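Local coordinates for protein esterase (PDB 7ATL) that hydrolyses esters as a family VIII carboxylesterase of the beta-lactamase fold and also shows promiscuous acyltransferase activity, at residues Leu121-Ser126 with Phe169-Ala174; Glu229-Gly234 with Ile247-Ser252; Ala329-Asn334 with Gln375-Val380. One frame throughout, in Å; residues are numbered along the deposited sequence.

Contact 1: Leu121-Ser126 with Phe169-Ala174; sequences LDYRLS and FRYSLA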
ATOM      1  N   LEU A 121       3.595   0.936  16.913  1.00 23.96           N
ATOM      2  CA  LEU A 121       4.767   1.172  16.044  1.00 25.17           C
ATOM      3  C   LEU A 121       4.583   2.479  15.270  1.00 24.44           C
ATOM      4  O   LEU A 121       3.442   3.050  15.255  1.00 22.68           O
ATOM      5  CB  LEU A 121       4.928  -0.038  15.128  1.00 25.57           C
ATOM      6  CG  LEU A 121       5.208  -1.335  15.880  1.00 25.76           C
ATOM      7  CD1 LEU A 121       5.005  -2.551  14.986  1.00 25.94           C
ATOM      8  CD2 LEU A 121       6.616  -1.307  16.450  1.00 24.77           C
ATOM      9  N   ASP A 122       5.684   2.955  14.694  1.00 23.48           N
ATOM     10  CA  ASP A 122       5.727   4.247  13.968  1.00 26.07           C
ATOM     11  C   ASP A 122       6.379   4.030  12.596  1.00 24.55           C
ATOM     12  O   ASP A 122       6.639   2.880  12.205  1.00 24.54           O
ATOM     13  CB  ASP A 122       6.439   5.320  14.807  1.00 28.34           C
ATOM     14  CG  ASP A 122       5.962   6.749  14.565  1.00 31.43           C
ATOM     15  OD1 ASP A 122       5.137   6.955  13.631  1.00 31.74           O
ATOM     16  OD2 ASP A 122       6.436   7.660  15.296  1.00 36.32           O
ATOM     17  N   TYR A 123       6.553   5.111  11.857  1.00 23.49           N
ATOM     18  CA  TYR A 123       7.383   5.185  10.639  1.00 24.29           C
ATOM     19  C   TYR A 123       8.421   6.274  10.894  1.00 25.65           C
ATOM     20  O   TYR A 123       8.050   7.263  11.548  1.00 25.07           O
ATOM     21  CB  TYR A 123       6.517   5.527   9.428  1.00 23.19           C
ATOM     22  CG  TYR A 123       6.216   4.395   8.483  1.00 24.05           C
ATOM     23  CD1 TYR A 123       7.210   3.533   8.034  1.00 24.86           C
ATOM     24  CD2 TYR A 123       4.941   4.245   7.950  1.00 24.43           C
ATOM     25  CE1 TYR A 123       6.929   2.516   7.135  1.00 24.36           C
ATOM     26  CE2 TYR A 123       4.649   3.243   7.037  1.00 22.59           C
ATOM     27  CZ  TYR A 123       5.642   2.374   6.642  1.00 22.89           C
ATOM     28  OH  TYR A 123       5.339   1.388   5.762  1.00 23.03           O
ATOM     29  N   ARG A 124       9.650   6.080  10.426  1.00 26.32           N
ATOM     30  CA  ARG A 124      10.738   7.072  10.531  1.00 30.20           C
ATOM     31  C   ARG A 124      10.306   8.329   9.781  1.00 31.04           C
ATOM     32  O   ARG A 124      10.671   9.444  10.233  1.00 36.19           O
ATOM     33  CB  ARG A 124      12.024   6.478   9.952  1.00 35.46           C
ATOM     34  CG  ARG A 124      13.287   7.301  10.157  1.00 39.77           C
ATOM     35  CD  ARG A 124      14.449   6.588   9.487  1.00 42.30           C
ATOM     36  NE  ARG A 124      15.103   7.498   8.558  1.00 49.23           N
ATOM     37  CZ  ARG A 124      15.302   7.298   7.257  1.00 52.75           C
ATOM     38  NH1 ARG A 124      14.911   6.190   6.654  1.00 52.55           N
ATOM     39  NH2 ARG A 124      15.933   8.221   6.554  1.00 63.14           N
ATOM     40  N   LEU A 125       9.536   8.164   8.700  1.00 29.39           N
ATOM     41  CA  LEU A 125       9.065   9.307   7.869  1.00 29.09           C
ATOM     42  C   LEU A 125       7.976  10.098   8.607  1.00 30.14           C
ATOM     43  O   LEU A 125       7.726  11.252   8.179  1.00 30.10           O
ATOM     44  CB  LEU A 125       8.616   8.834   6.483  1.00 28.44           C
ATOM     45  CG  LEU A 125       7.558   7.734   6.420  1.00 30.88           C
ATOM     46  CD1 LEU A 125       6.212   8.193   6.950  1.00 30.57           C
ATOM     47  CD2 LEU A 125       7.390   7.244   5.001  1.00 33.05           C
ATOM     48  N   SER A 126       7.370   9.540   9.668  1.00 29.63           N
ATOM     49  CA  SER A 126       6.416  10.252  10.562  1.00 30.95           C
ATOM     50  C   SER A 126       7.157  10.962  11.691  1.00 34.53           C
ATOM     51  O   SER A 126       6.456  11.621  12.489  1.00 33.28           O
ATOM     52  CB  SER A 126       5.402   9.350  11.176  1.00 31.23           C
ATOM     53  OG  SER A 126       4.791   8.559  10.191  1.00 35.22           O
ATOM     54  N   PHE A 169      -4.744   4.100  16.394  1.00 26.59           N
ATOM     55  CA  PHE A 169      -4.202   3.946  15.031  1.00 27.14           C
ATOM     56  C   PHE A 169      -3.029   4.900  14.853  1.00 25.55           C
ATOM     57  O   PHE A 169      -3.153   6.063  15.230  1.00 25.53           O
ATOM     58  CB  PHE A 169      -5.275   4.247  13.993  1.00 27.52           C
ATOM     59  CG  PHE A 169      -4.794   4.207  12.569  1.00 28.31           C
ATOM     60  CD1 PHE A 169      -4.800   3.021  11.854  1.00 28.20           C
ATOM     61  CD2 PHE A 169      -4.416   5.371  11.920  1.00 27.38           C
ATOM     62  CE1 PHE A 169      -4.415   2.999  10.524  1.00 28.04           C
ATOM     63  CE2 PHE A 169      -4.032   5.344  10.590  1.00 27.32           C
ATOM     64  CZ  PHE A 169      -4.015   4.156   9.902  1.00 27.31           C
ATOM     65  N   ARG A 170      -1.932   4.378  14.312  1.00 25.82           N
ATOM     66  CA  ARG A 170      -0.726   5.134  13.907  1.00 24.43           C
ATOM     67  C   ARG A 170      -0.080   4.347  12.772  1.00 23.45           C
ATOM     68  O   ARG A 170       0.389   3.209  13.016  1.00 20.87           O
ATOM     69  CB  ARG A 170       0.234   5.365  15.079  1.00 24.74           C
ATOM     70  CG  ARG A 170       1.286   6.445  14.820  1.00 25.35           C
ATOM     71  CD  ARG A 170       2.377   6.385  15.881  1.00 26.88           C
ATOM     72  NE  ARG A 170       1.811   6.836  17.141  1.00 28.54           N
ATOM     73  CZ  ARG A 170       1.685   8.120  17.501  1.00 29.58           C
ATOM     74  NH1 ARG A 170       2.132   9.088  16.722  1.00 26.91           N
ATOM     75  NH2 ARG A 170       1.122   8.433  18.652  1.00 28.53           N
ATOM     76  N   TYR A 171      -0.081   4.943  11.580  1.00 22.45           N
ATOM     77  CA  TYR A 171       0.459   4.319  10.353  1.00 23.69           C
ATOM     78  C   TYR A 171       1.902   3.928  10.628  1.00 24.47           C
ATOM     79  O   TYR A 171       2.629   4.752  11.168  1.00 26.24           O
ATOM     80  CB  TYR A 171       0.358   5.272   9.169  1.00 23.58           C
ATOM     81  CG  TYR A 171       0.503   4.599   7.841  1.00 23.59           C
ATOM     82  CD1 TYR A 171      -0.197   3.447   7.529  1.00 24.61           C
ATOM     83  CD2 TYR A 171       1.306   5.149   6.873  1.00 25.49           C
ATOM     84  CE1 TYR A 171      -0.079   2.836   6.294  1.00 25.00           C
ATOM     85  CE2 TYR A 171       1.449   4.547   5.635  1.00 27.07           C
ATOM     86  CZ  TYR A 171       0.751   3.392   5.340  1.00 26.89           C
ATOM     87  OH  TYR A 171       0.897   2.845   4.102  1.00 28.24           O
ATOM     88  N   SER A 172       2.296   2.709  10.277  1.00 24.55           N
ATOM     89  CA  SER A 172       3.471   2.098  10.924  1.00 23.27           C
ATOM     90  C   SER A 172       4.200   1.105  10.019  1.00 23.82           C
ATOM     91  O   SER A 172       3.704   0.708   8.964  1.00 22.80           O
ATOM     92  CB  SER A 172       3.052   1.463  12.214  1.00 24.09           C
ATOM     93  OG  SER A 172       2.457   0.200  11.978  1.00 26.41           O
ATOM     94  N   LEU A 173       5.381   0.728  10.488  1.00 25.35           N
ATOM     95  CA  LEU A 173       6.179  -0.422  10.020  1.00 24.00           C
ATOM     96  C   LEU A 173       5.520  -1.750  10.392  1.00 21.96           C
ATOM     97  O   LEU A 173       6.192  -2.764  10.241  1.00 19.95           O
ATOM     98  CB  LEU A 173       7.543  -0.304  10.696  1.00 25.50           C
ATOM     99  CG  LEU A 173       8.519   0.653  10.013  1.00 25.70           C
ATOM    100  CD1 LEU A 173       9.707   0.943  10.929  1.00 26.27           C
ATOM    101  CD2 LEU A 173       8.974   0.065   8.686  1.00 24.25           C
ATOM    102  N   ALA A 174       4.264  -1.768  10.832  1.00 20.79           N
ATOM    103  CA  ALA A 174       3.639  -3.014  11.332  1.00 21.89           C
ATOM    104  C   ALA A 174       3.659  -4.091  10.251  1.00 20.48           C
ATOM    105  O   ALA A 174       3.774  -5.273  10.616  1.00 19.38           O
ATOM    106  CB  ALA A 174       2.226  -2.785  11.820  1.00 22.64           C
TER
HETATM  107  O   HOH W   1       0.968   2.090  15.181  1.00 20.91           O
HETATM  108  O   HOH W   2       2.909   7.421  11.443  1.00 22.33           O
HETATM  109  O   HOH W   3       3.554   9.161  13.847  1.00 39.32           O
HETATM  110  O   HOH W   4       4.593  -1.486   7.372  1.00 17.83           O

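Contact 2: Glu229-Gly234 with Ile247-Ser252; sequences EPIRDG and IELAPS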
ATOM      1  N   GLU A 229      10.172  16.408 -11.750  1.00 55.61           N
ATOM      2  CA  GLU A 229      11.538  15.921 -12.096  1.00 53.64           C
ATOM      3  C   GLU A 229      11.703  14.493 -11.573  1.00 45.93           C
ATOM      4  O   GLU A 229      11.027  14.094 -10.624  1.00 42.54           O
ATOM      5  CB  GLU A 229      12.611  16.869 -11.543  1.00 62.51           C
ATOM      6  CG  GLU A 229      12.895  16.710 -10.041  1.00 70.67           C
ATOM      7  CD  GLU A 229      13.835  17.723  -9.380  1.00 71.87           C
ATOM      8  OE1 GLU A 229      14.159  17.546  -8.171  1.00 65.64           O
ATOM      9  OE2 GLU A 229      14.236  18.700 -10.062  1.00 70.36           O
ATOM     10  N   PRO A 230      12.614  13.676 -12.155  1.00 40.77           N
ATOM     11  CA  PRO A 230      12.877  12.321 -11.654  1.00 39.71           C
ATOM     12  C   PRO A 230      13.408  12.313 -10.218  1.00 39.54           C
ATOM     13  O   PRO A 230      14.038  13.262  -9.824  1.00 40.71           O
ATOM     14  CB  PRO A 230      13.949  11.752 -12.594  1.00 37.18           C
ATOM     15  CG  PRO A 230      13.800  12.593 -13.854  1.00 37.16           C
ATOM     16  CD  PRO A 230      13.396  13.975 -13.362  1.00 37.94           C
ATOM     17  N   ILE A 231      13.087  11.268  -9.456  1.00 39.70           N
ATOM     18  CA  ILE A 231      13.553  11.110  -8.050  1.00 36.16           C
ATOM     19  C   ILE A 231      14.970  10.531  -8.113  1.00 36.20           C
ATOM     20  O   ILE A 231      15.157   9.531  -8.828  1.00 30.60           O
ATOM     21  CB  ILE A 231      12.570  10.236  -7.251  1.00 37.87           C
ATOM     22  CG1 ILE A 231      11.208  10.931  -7.100  1.00 39.33           C
ATOM     23  CG2 ILE A 231      13.174   9.840  -5.903  1.00 36.52           C
ATOM     24  CD1 ILE A 231      10.051  10.019  -6.654  1.00 37.78           C
ATOM     25  N   ARG A 232      15.947  11.159  -7.449  1.00 37.51           N
ATOM     26  CA  ARG A 232      17.337  10.635  -7.416  1.00 41.83           C
ATOM     27  C   ARG A 232      17.450   9.761  -6.172  1.00 36.81           C
ATOM     28  O   ARG A 232      16.800  10.085  -5.169  1.00 35.45           O
ATOM     29  CB  ARG A 232      18.363  11.774  -7.476  1.00 52.40           C
ATOM     30  CG  ARG A 232      18.478  12.425  -8.856  1.00 63.57           C
ATOM     31  CD  ARG A 232      19.209  13.764  -8.885  1.00 73.27           C
ATOM     32  NE  ARG A 232      19.146  14.510  -7.614  1.00 85.20           N
ATOM     33  CZ  ARG A 232      18.408  15.604  -7.352  1.00 72.90           C
ATOM     34  NH1 ARG A 232      17.625  16.131  -8.286  1.00 64.03           N
ATOM     35  NH2 ARG A 232      18.467  16.155  -6.142  1.00 67.81           N
ATOM     36  N   ASP A 233      18.191   8.664  -6.255  1.00 31.87           N
ATOM     37  CA  ASP A 233      18.429   7.781  -5.086  1.00 31.43           C
ATOM     38  C   ASP A 233      18.757   8.653  -3.876  1.00 30.46           C
ATOM     39  O   ASP A 233      19.561   9.590  -4.052  1.00 29.64           O
ATOM     40  CB  ASP A 233      19.554   6.771  -5.341  1.00 32.03           C
ATOM     41  CG  ASP A 233      19.065   5.430  -5.874  1.00 31.41           C
ATOM     42  OD1 ASP A 233      17.886   5.377  -6.309  1.00 32.54           O
ATOM     43  OD2 ASP A 233      19.861   4.451  -5.853  1.00 28.28           O
ATOM     44  N   GLY A 234      18.123   8.357  -2.730  1.00 30.08           N
ATOM     45  CA  GLY A 234      18.412   8.964  -1.416  1.00 30.27           C
ATOM     46  C   GLY A 234      17.867  10.374  -1.284  1.00 30.60           C
ATOM     47  O   GLY A 234      18.229  11.065  -0.337  1.00 28.19           O
ATOM     48  N   ILE A 247      10.567  11.899   3.756  1.00 29.64           N
ATOM     49  CA  ILE A 247      10.638  10.483   3.320  1.00 29.47           C
ATOM     50  C   ILE A 247      11.895  10.337   2.458  1.00 28.87           C
ATOM     51  O   ILE A 247      12.175  11.248   1.642  1.00 30.58           O
ATOM     52  CB  ILE A 247       9.352  10.061   2.572  1.00 29.26           C
ATOM     53  CG1 ILE A 247       9.492   8.659   1.979  1.00 27.56           C
ATOM     54  CG2 ILE A 247       8.987  11.082   1.501  1.00 31.40           C
ATOM     55  CD1 ILE A 247       8.213   8.068   1.509  1.00 28.51           C
ATOM     56  N   GLU A 248      12.601   9.224   2.630  1.00 26.19           N
ATOM     57  CA  GLU A 248      13.840   8.887   1.892  1.00 26.49           C
ATOM     58  C   GLU A 248      13.490   7.860   0.822  1.00 25.47           C
ATOM     59  O   GLU A 248      13.142   6.734   1.194  1.00 26.53           O
ATOM     60  CB  GLU A 248      14.897   8.325   2.848  1.00 25.58           C
ATOM     61  CG  GLU A 248      16.274   8.355   2.239  1.00 25.42           C
ATOM     62  CD  GLU A 248      17.440   7.808   3.038  1.00 25.33           C
ATOM     63  OE1 GLU A 248      17.339   7.639   4.284  1.00 24.32           O
ATOM     64  OE2 GLU A 248      18.453   7.544   2.374  1.00 24.34           O
ATOM     65  N   LEU A 249      13.630   8.221  -0.450  1.00 25.36           N
ATOM     66  CA  LEU A 249      13.300   7.314  -1.573  1.00 25.42           C
ATOM     67  C   LEU A 249      14.560   6.994  -2.367  1.00 25.90           C
ATOM     68  O   LEU A 249      15.365   7.904  -2.610  1.00 26.44           O
ATOM     69  CB  LEU A 249      12.267   7.980  -2.473  1.00 25.82           C
ATOM     70  CG  LEU A 249      10.903   8.197  -1.834  1.00 26.42           C
ATOM     71  CD1 LEU A 249       9.990   9.014  -2.768  1.00 27.52           C
ATOM     72  CD2 LEU A 249      10.286   6.864  -1.453  1.00 24.42           C
ATOM     73  N   ALA A 250      14.688   5.733  -2.759  1.00 25.40           N
ATOM     74  CA  ALA A 250      15.799   5.218  -3.569  1.00 24.54           C
ATOM     75  C   ALA A 250      15.206   4.346  -4.668  1.00 25.34           C
ATOM     76  O   ALA A 250      15.091   3.131  -4.529  1.00 25.92           O
ATOM     77  CB  ALA A 250      16.780   4.497  -2.683  1.00 24.52           C
ATOM     78  N   PRO A 251      14.800   4.963  -5.800  1.00 25.55           N
ATOM     79  CA  PRO A 251      14.242   4.221  -6.934  1.00 26.15           C
ATOM     80  C   PRO A 251      15.093   3.065  -7.485  1.00 25.78           C
ATOM     81  O   PRO A 251      14.518   2.197  -8.092  1.00 28.04           O
ATOM     82  CB  PRO A 251      14.008   5.301  -7.996  1.00 24.63           C
ATOM     83  CG  PRO A 251      13.802   6.540  -7.155  1.00 25.34           C
ATOM     84  CD  PRO A 251      14.789   6.415  -6.019  1.00 24.47           C
ATOM     85  N   SER A 252      16.390   3.011  -7.208  1.00 26.58           N
ATOM     86  CA  SER A 252      17.244   1.863  -7.625  1.00 27.89           C
ATOM     87  C   SER A 252      16.921   0.615  -6.786  1.00 28.01           C
ATOM     88  O   SER A 252      17.201  -0.489  -7.272  1.00 29.13           O
ATOM     89  CB  SER A 252      18.714   2.206  -7.568  1.00 26.66           C
ATOM     90  OG  SER A 252      19.164   2.349  -6.228  1.00 28.36           O
TER
HETATM   91  O   HOH W   5      19.264   9.873   1.671  1.00 25.72           O

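Contact 3: Ala329-Asn334 with Gln375-Val380; sequences ATPQHN and QIRDAV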
ATOM      1  N   ALA A 329     -17.662  13.101   2.194  1.00 42.30           N
ATOM      2  CA  ALA A 329     -18.047  13.870   0.990  1.00 39.81           C
ATOM      3  C   ALA A 329     -17.458  13.151  -0.214  1.00 34.73           C
ATOM      4  O   ALA A 329     -16.679  13.767  -0.929  1.00 30.87           O
ATOM      5  CB  ALA A 329     -17.553  15.291   1.103  1.00 42.30           C
ATOM      6  N   THR A 330     -17.792  11.864  -0.331  1.00 34.08           N
ATOM      7  CA  THR A 330     -17.383  10.927  -1.399  1.00 34.48           C
ATOM      8  C   THR A 330     -18.652  10.297  -1.968  1.00 38.63           C
ATOM      9  O   THR A 330     -19.564   9.973  -1.201  1.00 38.06           O
ATOM     10  CB  THR A 330     -16.433   9.849  -0.853  1.00 34.08           C
ATOM     11  OG1 THR A 330     -16.035   8.931  -1.886  1.00 31.10           O
ATOM     12  CG2 THR A 330     -17.055   9.051   0.276  1.00 35.04           C
ATOM     13  N   PRO A 331     -18.724  10.032  -3.300  1.00 39.27           N
ATOM     14  CA  PRO A 331     -19.786   9.201  -3.869  1.00 38.57           C
ATOM     15  C   PRO A 331     -19.570   7.709  -3.566  1.00 38.02           C
ATOM     16  O   PRO A 331     -20.424   6.920  -3.913  1.00 38.94           O
ATOM     17  CB  PRO A 331     -19.671   9.470  -5.379  1.00 39.57           C
ATOM     18  CG  PRO A 331     -18.191   9.722  -5.582  1.00 38.72           C
ATOM     19  CD  PRO A 331     -17.756  10.457  -4.325  1.00 39.17           C
ATOM     20  N   GLN A 332     -18.437   7.337  -2.956  1.00 37.41           N
ATOM     21  CA  GLN A 332     -18.198   5.934  -2.518  1.00 37.34           C
ATOM     22  C   GLN A 332     -19.225   5.597  -1.434  1.00 34.81           C
ATOM     23  O   GLN A 332     -19.685   6.502  -0.752  1.00 35.75           O
ATOM     24  CB  GLN A 332     -16.785   5.732  -1.977  1.00 36.23           C
ATOM     25  CG  GLN A 332     -15.689   6.041  -2.973  1.00 34.70           C
ATOM     26  CD  GLN A 332     -14.345   6.297  -2.335  1.00 31.14           C
ATOM     27  OE1 GLN A 332     -14.185   7.125  -1.441  1.00 27.17           O
ATOM     28  NE2 GLN A 332     -13.355   5.576  -2.825  1.00 29.31           N
ATOM     29  N   HIS A 333     -19.581   4.331  -1.307  1.00 35.53           N
ATOM     30  CA  HIS A 333     -20.607   3.869  -0.345  1.00 36.74           C
ATOM     31  C   HIS A 333     -19.916   3.282   0.896  1.00 34.33           C
ATOM     32  O   HIS A 333     -18.778   2.771   0.784  1.00 32.38           O
ATOM     33  CB  HIS A 333     -21.546   2.859  -1.016  1.00 38.70           C
ATOM     34  CG  HIS A 333     -22.369   3.397  -2.144  1.00 43.01           C
ATOM     35  ND1 HIS A 333     -21.884   3.506  -3.424  1.00 40.83           N
ATOM     36  CD2 HIS A 333     -23.675   3.763  -2.205  1.00 46.79           C
ATOM     37  CE1 HIS A 333     -22.838   3.967  -4.210  1.00 45.67           C
ATOM     38  NE2 HIS A 333     -23.946   4.125  -3.490  1.00 46.08           N
ATOM     39  N   ASN A 334     -20.608   3.309   2.031  1.00 30.18           N
ATOM     40  CA  ASN A 334     -20.112   2.709   3.283  1.00 29.81           C
ATOM     41  C   ASN A 334     -19.684   1.279   2.996  1.00 29.12           C
ATOM     42  O   ASN A 334     -20.354   0.637   2.196  1.00 34.71           O
ATOM     43  CB  ASN A 334     -21.147   2.813   4.388  1.00 30.95           C
ATOM     44  CG  ASN A 334     -21.433   4.256   4.748  1.00 32.70           C
ATOM     45  OD1 ASN A 334     -20.609   5.159   4.615  1.00 33.47           O
ATOM     46  ND2 ASN A 334     -22.639   4.487   5.199  1.00 37.36           N
ATOM     47  N   GLN A 375     -10.449  12.953  -8.541  1.00 37.86           N
ATOM     48  CA  GLN A 375     -11.130  13.284  -9.812  1.00 40.11           C
ATOM     49  C   GLN A 375     -11.369  11.988 -10.574  1.00 37.85           C
ATOM     50  O   GLN A 375     -12.392  11.907 -11.270  1.00 37.45           O
ATOM     51  CB  GLN A 375     -10.303  14.216 -10.688  1.00 45.62           C
ATOM     52  CG  GLN A 375     -10.171  15.624 -10.140  1.00 47.97           C
ATOM     53  CD  GLN A 375      -8.967  16.270 -10.775  1.00 54.48           C
ATOM     54  OE1 GLN A 375      -8.032  15.601 -11.227  1.00 58.41           O
ATOM     55  NE2 GLN A 375      -8.976  17.587 -10.810  1.00 59.10           N
ATOM     56  N   ILE A 376     -10.454  11.023 -10.467  1.00 35.57           N
ATOM     57  CA  ILE A 376     -10.691   9.667 -11.033  1.00 34.00           C
ATOM     58  C   ILE A 376     -11.905   9.068 -10.312  1.00 33.99           C
ATOM     59  O   ILE A 376     -12.847   8.623 -11.004  1.00 32.29           O
ATOM     60  CB  ILE A 376      -9.453   8.767 -10.918  1.00 34.77           C
ATOM     61  CG1 ILE A 376      -8.313   9.281 -11.805  1.00 37.25           C
ATOM     62  CG2 ILE A 376      -9.833   7.323 -11.244  1.00 34.19           C
ATOM     63  CD1 ILE A 376      -8.502   8.995 -13.287  1.00 36.48           C
ATOM     64  N   ARG A 377     -11.881   9.100  -8.978  1.00 32.64           N
ATOM     65  CA  ARG A 377     -12.952   8.569  -8.108  1.00 34.31           C
ATOM     66  C   ARG A 377     -14.282   9.126  -8.629  1.00 36.51           C
ATOM     67  O   ARG A 377     -15.180   8.332  -8.990  1.00 38.45           O
ATOM     68  CB  ARG A 377     -12.679   8.952  -6.649  1.00 33.61           C
ATOM     69  CG  ARG A 377     -13.831   8.629  -5.706  1.00 33.58           C
ATOM     70  CD  ARG A 377     -13.823   9.423  -4.415  1.00 34.93           C
ATOM     71  NE  ARG A 377     -14.007  10.848  -4.621  1.00 36.34           N
ATOM     72  CZ  ARG A 377     -14.030  11.764  -3.654  1.00 38.15           C
ATOM     73  NH1 ARG A 377     -13.885  11.421  -2.383  1.00 37.69           N
ATOM     74  NH2 ARG A 377     -14.200  13.034  -3.977  1.00 38.44           N
ATOM     75  N   ASP A 378     -14.367  10.449  -8.708  1.00 37.86           N
ATOM     76  CA  ASP A 378     -15.544  11.196  -9.225  1.00 39.08           C
ATOM     77  C   ASP A 378     -15.916  10.723 -10.650  1.00 41.30           C
ATOM     78  O   ASP A 378     -17.115  10.478 -10.904  1.00 44.86           O
ATOM     79  CB  ASP A 378     -15.271  12.695  -9.100  1.00 35.72           C
ATOM     80  CG  ASP A 378     -15.323  13.169  -7.661  1.00 35.85           C
ATOM     81  OD1 ASP A 378     -15.400  12.298  -6.758  1.00 39.18           O
ATOM     82  OD2 ASP A 378     -15.319  14.385  -7.456  1.00 33.69           O
ATOM     83  N   ALA A 379     -14.952  10.551 -11.550  1.00 38.63           N
ATOM     84  CA  ALA A 379     -15.226  10.081 -12.926  1.00 42.10           C
ATOM     85  C   ALA A 379     -15.869   8.689 -12.889  1.00 42.90           C
ATOM     86  O   ALA A 379     -16.675   8.409 -13.773  1.00 47.89           O
ATOM     87  CB  ALA A 379     -13.972  10.075 -13.768  1.00 44.24           C
ATOM     88  N   VAL A 380     -15.525   7.832 -11.926  1.00 40.68           N
ATOM     89  CA  VAL A 380     -16.085   6.450 -11.876  1.00 37.14           C
ATOM     90  C   VAL A 380     -17.586   6.528 -11.556  1.00 36.64           C
ATOM     91  O   VAL A 380     -18.363   5.841 -12.230  1.00 35.02           O
ATOM     92  CB  VAL A 380     -15.310   5.563 -10.888  1.00 37.61           C
ATOM     93  CG1 VAL A 380     -15.970   4.205 -10.696  1.00 34.92           C
ATOM     94  CG2 VAL A 380     -13.870   5.380 -11.343  1.00 37.19           C
TER

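Contact 1: Leu121-Ser126 with Phe169-Ala174
D122 OD1 lies where three hydrogen bonds meet: it accepts a weak one from the N-H of its neighbour Y123 and two more from waters that lead to the other segment. One water, 2.7 Å from D122 OD1, also accepts from R170 NH1, meeting the guanidinium at its edge; the second goes on to Y171 O and to S126 OG. Carboxylate and guanidinium planes are turned 68° apart and stay water-separated; R170 instead lays CD, 3.6 Å from D122 OD1, against the acid, while its NH2 pairs with E168, and D122 OD2 binds Q127. The direct bond between the segments runs from L173 N to D122 O at 3.0 Å, nearly straight at the hydrogen (159°), the donor standing above the carbonyl plane. It falls just before helix 174-186, beside an ST turn in which S172 OG accepts from A174 N. With OG between the backbone N and the carbonyl carbon, S172 can serve this turn and also bond H117.

The Y123 ring is covered on one face and met at its edge. The S172-L173 peptide lies over that face, with S172 O 3.3 Å from Y123 CE2, and the methyl L173 CD2 touches Y123 CE1 at 3.5 Å. The edge points at the face of Y171 in an offset edge-to-face pair, centroids 5.4 Å apart and planes at 65°. Both phenol oxygens reach K68, and Y171 OH also meets S65 and W339. S65 and K68 fit the SxxK motif, and Y171, bonded to both, is probably the tyrosine of the family VIII Y-S-x motif (YxN in class C beta-lactamases); Y123 puts a second hydroxyl on K68, the two tyrosines packed edge to face at the probable active site.

Contact 2: Glu229-Gly234 with Ile247-Ser252
I231 and P251 cross at about a right angle, methyl against ring, where the chain between the small strand 229-230 and the two-stranded antiparallel hairpin 235-238/246-249 packs against the exit of that hairpin. I231 CG2 is the touching branch: placed anti to the backbone N, it meets P251 CG at 3.6 Å and rests near L249 CB. The other branch of I231 ends in CD1, which comes 4.0 Å from L249 CD1, the two chains lying obliquely to each other. The isoleucine therefore fills the angle between the proline ring and the leucine, and this apolar wedge is the buried side of the contact.

Across the backbone from it, polar groups take over. G234 N gives a weak bond to L249 O, 2.8 Å long but bent to 129° at the hydrogen; it sits just beyond the hairpin pairing of L249 with M235. G234 has a positive phi of 76°, which lets the chain turn into strand 235-238 here. E248, extended beyond CG, brings OE2 to 4.0 Å from G234 CA; a water 2.6 Å from G234 O also binds E248 OE2, that second bond being weak. The other carboxylate oxygen, E248 OE1, is held by R124.

D233 brings its carboxylate against P251 and S252, with OD1 near the ring carbon P251 CD at 3.3 Å. The backbone closes on the same oxygen: S252 N donates to the syn lone pair of D233 OD1 at 2.9 Å and 160°.

Contact 3: Ala329-Asn334 with Gln375-Val380
P331 CD lies over one face of the R377 guanidinium, offset toward its rim and 3.8 Å from R377 NE, with T330 CA over the same face. This is the close part of the contact, where a loop running from helix 325-328 to strand 337-341 receives one arginine from helix 372-381. R377 leaves the helix with CG anti to the backbone N (chi1 171°) and bends at chi3, which carries the guanidinium across T330. There T330 OG1 comes 3.4 Å from R377 CD and 3.3 Å from R377 NH1. Q332 meets the arginine at about a right angle, its amide plane turned 71° from the guanidinium; the amide carbon CD packs 3.8 Å from R377 CD, and OE1 lies at the guanidinium edge.

The loop is also bonded within itself. T330 OG1 accepts from Q332 N in an ST turn and gives its proton to Q332 OE1 at 2.6 Å, while Q332 NE2 is taken by Q338. Threonine and glutamine are thus fixed against each other beside the arginine.

Toward solvent the contact thins. D378 is exposed and meets only the proline, its OD1 3.9 Å from P331 CD, and A329, just after helix 325-328 in a Schellman motif, gives little more than a carbonyl near the guanidinium. Instead D378 OD1 turns to the neighbouring arginine, accepting from R377 NE at 2.9 Å in a salt bridge. The charge of R377 is probably offset mainly by D378 in its own helix, while the loop offers it the proline ring and neutral oxygens.

In the fold
Contacts 1 and 2 adjoin, their centres 20 Å apart: a salt bridge joins R124 NH2 to E248 OE1 at 2.7 Å, and L125 CD2 packs on I247 CD1 at 3.7 Å. The hairpin region of contact 2 is thereby tied to contact 1, which carries Y123 and Y171 beside S65 and K68 of the probable active site. A pentaethylene glycol about 3 Å from the Y171 side chain, probably from the crystallisation liquor, may mark a pocket there. Contact 3 stands apart, its nearest atoms about 16 Å from contact 1 and 18 Å from contact 2; it packs helix 372-381, near the C-terminus, against a loop leading into the seven-stranded sheet.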